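Local coordinates for protein PLP-Dependent L-Arginine Hydroxylase MppP (Streptomyces wadayamensis, PDB 6C9B) that uses pyridoxal phosphate to oxidise L-arginine with dioxygen, acting as an oxidase rather than an oxygenase and giving 4-hydroxy-2-ketoarginine and 2-ketoarginine, at residues Ala33-Gln38 against Ser266-Asp271; Gln39-Glu44 against Leu259-Glu264. One frame throughout, in Å; residues are numbered along the deposited sequence.

Interaction 1: residues Ala33-Gln38 against Ser266-Asp271; sequences ALSPGQ and SRDAAD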
loop_
_atom_site.group_PDB
_atom_site.type_symbol
_atom_site.label_atom_id
_atom_site.label_comp_id
_atom_site.label_asym_id
_atom_site.label_seq_id
_atom_site.Cartn_x
_atom_site.Cartn_y
_atom_site.Cartn_z
ATOM N N ALA B 33 -17.377 17.419 -2.774
ATOM C CA ALA B 33 -18.561 16.580 -2.744
ATOM C C ALA B 33 -18.643 15.716 -3.998
ATOM O O ALA B 33 -18.190 16.102 -5.080
ATOM C CB ALA B 33 -19.821 17.442 -2.640
ATOM N N LEU B 34 -19.243 14.540 -3.839
ATOM C CA LEU B 34 -19.576 13.711 -4.988
ATOM C C LEU B 34 -20.587 14.418 -5.877
ATOM O O LEU B 34 -21.500 15.088 -5.386
ATOM C CB LEU B 34 -20.196 12.400 -4.527
ATOM C CG LEU B 34 -19.276 11.472 -3.739
ATOM C CD1 LEU B 34 -20.066 10.467 -2.933
ATOM C CD2 LEU B 34 -18.333 10.783 -4.674
ATOM N N SER B 35 -20.460 14.220 -7.184
ATOM C CA SER B 35 -21.523 14.633 -8.097
ATOM C C SER B 35 -22.705 13.678 -7.970
ATOM O O SER B 35 -22.577 12.583 -7.421
ATOM C CB SER B 35 -21.019 14.631 -9.536
ATOM O OG SER B 35 -20.824 13.288 -9.966
ATOM N N PRO B 36 -23.887 14.069 -8.467
ATOM C CA PRO B 36 -25.023 13.133 -8.433
ATOM C C PRO B 36 -24.737 11.798 -9.095
ATOM O O PRO B 36 -25.163 10.748 -8.599
ATOM C CB PRO B 36 -26.120 13.909 -9.171
ATOM C CG PRO B 36 -25.757 15.343 -8.985
ATOM C CD PRO B 36 -24.264 15.386 -8.999
ATOM N N GLY B 37 -24.023 11.807 -10.217
ATOM C CA GLY B 37 -23.707 10.557 -10.880
ATOM C C GLY B 37 -22.757 9.704 -10.058
ATOM O O GLY B 37 -22.881 8.477 -10.015
ATOM N N GLN B 38 -21.818 10.342 -9.365
ATOM C CA GLN B 38 -20.886 9.592 -8.521
ATOM C C GLN B 38 -21.590 9.068 -7.275
ATOM O O GLN B 38 -21.316 7.953 -6.830
ATOM C CB GLN B 38 -19.678 10.464 -8.150
ATOM C CG GLN B 38 -18.761 10.801 -9.332
ATOM C CD GLN B 38 -17.788 11.933 -9.016
ATOM O OE1 GLN B 38 -18.013 12.736 -8.104
ATOM N NE2 GLN B 38 -16.706 12.020 -9.804
ATOM N N SER B 266 -14.736 5.852 -13.847
ATOM C CA SER B 266 -14.210 6.133 -15.175
ATOM C C SER B 266 -15.329 6.242 -16.192
ATOM O O SER B 266 -15.289 7.107 -17.065
ATOM C CB SER B 266 -13.234 5.042 -15.610
ATOM O OG SER B 266 -12.051 5.086 -14.850
ATOM N N ARG B 267 -16.341 5.376 -16.094
ATOM C CA ARG B 267 -17.447 5.451 -17.045
ATOM C C ARG B 267 -18.271 6.719 -16.843
ATOM O O ARG B 267 -18.724 7.337 -17.813
ATOM C CB ARG B 267 -18.307 4.191 -16.924
ATOM C CG ARG B 267 -17.556 2.952 -17.431
ATOM C CD ARG B 267 -18.300 1.636 -17.223
ATOM N NE ARG B 267 -17.603 0.537 -17.905
ATOM C CZ ARG B 267 -17.932 -0.748 -17.803
ATOM N NH1 ARG B 267 -18.955 -1.122 -17.045
ATOM N NH2 ARG B 267 -17.233 -1.662 -18.460
ATOM N N ASP B 268 -18.493 7.111 -15.585
ATOM C CA ASP B 268 -19.194 8.356 -15.304
ATOM C C ASP B 268 -18.412 9.545 -15.850
ATOM O O ASP B 268 -18.999 10.497 -16.394
ATOM C CB ASP B 268 -19.400 8.489 -13.796
ATOM C CG ASP B 268 -19.934 9.826 -13.397
ATOM O OD1 ASP B 268 -21.163 10.008 -13.452
ATOM O OD2 ASP B 268 -19.138 10.713 -13.044
ATOM N N ALA B 269 -17.085 9.511 -15.680
ATOM C CA ALA B 269 -16.217 10.544 -16.237
ATOM C C ALA B 269 -16.339 10.602 -17.755
ATOM O O ALA B 269 -16.389 11.689 -18.334
ATOM C CB ALA B 269 -14.768 10.291 -15.802
ATOM N N ALA B 270 -16.431 9.444 -18.416
ATOM C CA ALA B 270 -16.537 9.436 -19.872
ATOM C C ALA B 270 -17.878 9.980 -20.343
ATOM O O ALA B 270 -17.970 10.528 -21.446
ATOM C CB ALA B 270 -16.340 8.021 -20.417
ATOM N N ASP B 271 -18.920 9.847 -19.525
ATOM C CA ASP B 271 -20.258 10.300 -19.871
ATOM C C ASP B 271 -20.479 11.787 -19.614
ATOM O O ASP B 271 -21.615 12.251 -19.741
ATOM C CB ASP B 271 -21.306 9.498 -19.088
ATOM C CG ASP B 271 -21.453 8.081 -19.595
ATOM O OD1 ASP B 271 -21.013 7.810 -20.734
ATOM O OD2 ASP B 271 -22.017 7.240 -18.864
HETATM O O HOH W 1 -19.541 13.317 -12.340
HETATM O O HOH W 2 -16.601 10.368 -12.366
#
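Gly-37 and Asp-268 bring their CA atoms to 6.7 Å where the first turn of helix 36-43 faces the middle of the long helix 256-291. Asp-268 points its side chain across, CG anti to the backbone N (chi1 172°), and lays OD1 3.7 Å from Gly-37 CA. Glycine suits this place because it offers a bare CA to the carboxylate. The other oxygen, OD2, lies 3.7 Å from Gln-38 CG, the two side chains crossing at about a right angle. Behind this front, Ser-35 and Gln-38 form a capping box: Gln-38 N donates to Ser-35 OG, and Ser-35 N reaches Gln-38 OE1 at 3.0 Å in a nearly straight bond (173°). Serine is a natural N-cap, and glutamine is long enough to close the box with its OE1 while NE2 is left to bond a water. Two waters then bridge the helices. Each donates to Asp-268 OD2, one also bonding Ser-35 OG at 2.7 Å, the other accepting from Gln-38 NE2 at 3.1 Å. The polar link is thus entirely water-mediated, and a carboxylate close to a helix N-terminus is probably stabilised as the anion.

Interaction 2: residues Gln39-Glu44 against Leu259-Glu264; sequences QKIVNE and LALIRE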
loop_
_atom_site.group_PDB
_atom_site.type_symbol
_atom_site.label_atom_id
_atom_site.label_comp_id
_atom_site.label_asym_id
_atom_site.label_seq_id
_atom_site.Cartn_x
_atom_site.Cartn_y
_atom_site.Cartn_z
ATOM N N GLN B 39 -22.546 9.829 -6.729
ATOM C CA GLN B 39 -23.297 9.316 -5.586
ATOM C C GLN B 39 -24.093 8.081 -5.969
ATOM O O GLN B 39 -24.232 7.159 -5.158
ATOM C CB GLN B 39 -24.204 10.403 -5.026
ATOM C CG GLN B 39 -25.047 9.956 -3.817
ATOM C CD GLN B 39 -24.198 9.697 -2.578
ATOM O OE1 GLN B 39 -23.456 10.569 -2.128
ATOM N NE2 GLN B 39 -24.307 8.494 -2.022
ATOM N N LYS B 40 -24.613 8.032 -7.203
ATOM C CA LYS B 40 -25.304 6.832 -7.661
ATOM C C LYS B 40 -24.399 5.609 -7.593
ATOM O O LYS B 40 -24.870 4.504 -7.309
ATOM C CB LYS B 40 -25.819 7.018 -9.086
ATOM C CG LYS B 40 -27.247 7.471 -9.185
ATOM C CD LYS B 40 -27.867 7.017 -10.501
ATOM C CE LYS B 40 -28.062 5.495 -10.549
ATOM N NZ LYS B 40 -28.581 5.033 -11.864
ATOM N N ILE B 41 -23.108 5.772 -7.907
ATOM C CA ILE B 41 -22.162 4.662 -7.780
ATOM C C ILE B 41 -22.053 4.235 -6.325
ATOM O O ILE B 41 -22.115 3.045 -5.990
ATOM C CB ILE B 41 -20.782 5.051 -8.350
ATOM C CG1 ILE B 41 -20.889 5.414 -9.831
ATOM C CG2 ILE B 41 -19.790 3.896 -8.161
ATOM C CD1 ILE B 41 -19.637 6.112 -10.410
ATOM N N VAL B 42 -21.870 5.202 -5.440
ATOM C CA VAL B 42 -21.729 4.883 -4.020
ATOM C C VAL B 42 -22.974 4.155 -3.512
ATOM O O VAL B 42 -22.882 3.213 -2.716
ATOM C CB VAL B 42 -21.446 6.167 -3.224
ATOM C CG1 VAL B 42 -21.566 5.912 -1.709
ATOM C CG2 VAL B 42 -20.084 6.715 -3.593
ATOM N N ASN B 43 -24.153 4.550 -3.990
ATOM C CA ASN B 43 -25.383 3.922 -3.506
ATOM C C ASN B 43 -25.468 2.459 -3.907
ATOM O O ASN B 43 -26.187 1.679 -3.260
ATOM C CB ASN B 43 -26.599 4.660 -4.045
ATOM C CG ASN B 43 -26.750 6.040 -3.450
ATOM O OD1 ASN B 43 -26.207 6.322 -2.388
ATOM N ND2 ASN B 43 -27.516 6.900 -4.127
ATOM N N GLU B 44 -24.784 2.094 -4.990
ATOM C CA GLU B 44 -24.746 0.744 -5.535
ATOM C C GLU B 44 -23.579 -0.079 -5.007
ATOM O O GLU B 44 -23.350 -1.182 -5.511
ATOM C CB GLU B 44 -24.638 0.800 -7.063
ATOM C CG GLU B 44 -25.857 1.391 -7.754
ATOM C CD GLU B 44 -26.641 0.343 -8.510
ATOM O OE1 GLU B 44 -26.341 0.123 -9.706
ATOM O OE2 GLU B 44 -27.540 -0.278 -7.900
ATOM N N LEU B 259 -11.331 -1.964 -7.926
ATOM C CA LEU B 259 -11.267 -1.981 -9.381
ATOM C C LEU B 259 -12.642 -1.732 -9.987
ATOM O O LEU B 259 -12.782 -1.004 -10.979
ATOM C CB LEU B 259 -10.706 -3.322 -9.843
ATOM C CG LEU B 259 -9.246 -3.575 -9.474
ATOM C CD1 LEU B 259 -8.906 -5.030 -9.640
ATOM C CD2 LEU B 259 -8.345 -2.684 -10.308
ATOM N N ALA B 260 -13.676 -2.315 -9.383
ATOM C CA ALA B 260 -15.038 -2.033 -9.835
ATOM C C ALA B 260 -15.362 -0.554 -9.674
ATOM O O ALA B 260 -15.962 0.062 -10.560
ATOM C CB ALA B 260 -16.038 -2.889 -9.061
ATOM N N LEU B 261 -14.958 0.044 -8.553
ATOM C CA LEU B 261 -15.196 1.469 -8.367
ATOM C C LEU B 261 -14.476 2.294 -9.425
ATOM O O LEU B 261 -15.041 3.258 -9.956
ATOM C CB LEU B 261 -14.769 1.899 -6.959
ATOM C CG LEU B 261 -15.735 1.596 -5.829
ATOM C CD1 LEU B 261 -15.074 1.873 -4.496
ATOM C CD2 LEU B 261 -16.976 2.478 -5.986
ATOM N N ILE B 262 -13.225 1.944 -9.735
ATOM C CA ILE B 262 -12.482 2.678 -10.751
ATOM C C ILE B 262 -13.193 2.576 -12.089
ATOM O O ILE B 262 -13.285 3.550 -12.853
ATOM C CB ILE B 262 -11.053 2.129 -10.838
ATOM C CG1 ILE B 262 -10.280 2.509 -9.580
ATOM C CG2 ILE B 262 -10.359 2.649 -12.107
ATOM C CD1 ILE B 262 -8.955 1.781 -9.440
ATOM N N ARG B 263 -13.686 1.384 -12.402
ATOM C CA ARG B 263 -14.433 1.194 -13.639
ATOM C C ARG B 263 -15.646 2.116 -13.687
ATOM O O ARG B 263 -15.896 2.780 -14.697
ATOM C CB ARG B 263 -14.866 -0.268 -13.749
ATOM C CG ARG B 263 -15.618 -0.638 -15.027
ATOM C CD ARG B 263 -16.208 -2.019 -14.878
ATOM N NE ARG B 263 -17.281 -2.026 -13.877
ATOM C CZ ARG B 263 -17.699 -3.107 -13.232
ATOM N NH1 ARG B 263 -17.173 -4.296 -13.482
ATOM N NH2 ARG B 263 -18.655 -2.999 -12.328
ATOM N N GLU B 264 -16.423 2.164 -12.598
ATOM C CA GLU B 264 -17.655 2.953 -12.600
ATOM C C GLU B 264 -17.366 4.449 -12.621
ATOM O O GLU B 264 -18.032 5.201 -13.345
ATOM C CB GLU B 264 -18.511 2.586 -11.394
ATOM C CG GLU B 264 -18.977 1.150 -11.403
ATOM C CD GLU B 264 -19.744 0.806 -12.666
ATOM O OE1 GLU B 264 -20.650 1.577 -13.058
ATOM O OE2 GLU B 264 -19.409 -0.220 -13.292
#
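Ile-41 carries this contact, reaching from helix 36-43 to touch both Leu-261 and Glu-264 of helix 256-291. Its two branches divide the work. CG2 meets Leu-261 CD2 at 3.8 Å and Glu-264 CB at 3.7 Å, while the other arm carries CD1 to the backbone, 3.5 Å from Glu-264 O. With CG1 beside the backbone N (chi1 -60°) and the chain extended beyond it, both methyls can lie against the partner helix, a use that suits a beta-branched residue. Leu-261 does not aim straight across; its CD2 methyl bends in to supply the second apolar surface.

Glu-264 shows how a charged residue can serve here: its CB is the side-chain atom that meets Ile-41, while the charged end goes elsewhere. The chain bends at chi2 (-56°) and takes the carboxylate to Arg-263, which grips OE2 side-on with NE at 2.9 Å and NH2 at 3.0 Å. Both bonds fall on the anti side of that single oxygen. Ala-260 CB lies over the rim of one guanidinium face of Arg-263, and salt bridges from NH1 to Glu-51 and Glu-63 help hold the group, acids that should offset the nearby Arg-55. On the far side of the shorter helix, Gln-39 NE2 donates to Asn-43 OD1 at 2.9 Å, one turn on.

Helix 45-54 closes the patch, Leu-48 touching Ile-41, Arg-263 and Glu-264 while Leu-45 meets Leu-261; helix 57-71 packs on Ala-260, and Trp-49 of the second subunit lies against Val-42.

Overall arrangement
Interactions 1 and 2, with centres about 9 Å apart, are successive turns of one antiparallel pairing between helices 36-43 and 256-291: four residues forward on one helix answer four back on the other. Where they adjoin, the contacts are mainly between carbon atoms, with Asp-268 CB 4.1 Å from Ile-41 CD1 and Leu-34 CD1 3.8 Å from Val-42 CG2. The join thus changes from water-bridged at the N-terminal end of the short helix to mainly apolar farther along. Trp-49 of the second subunit, which also packs on Leu-34, places the short helix at the dimer interface. Neither contact enters the product pocket, but Gln-38 touches Trp-223, two residues beyond the cofactor-bearing Lys-221.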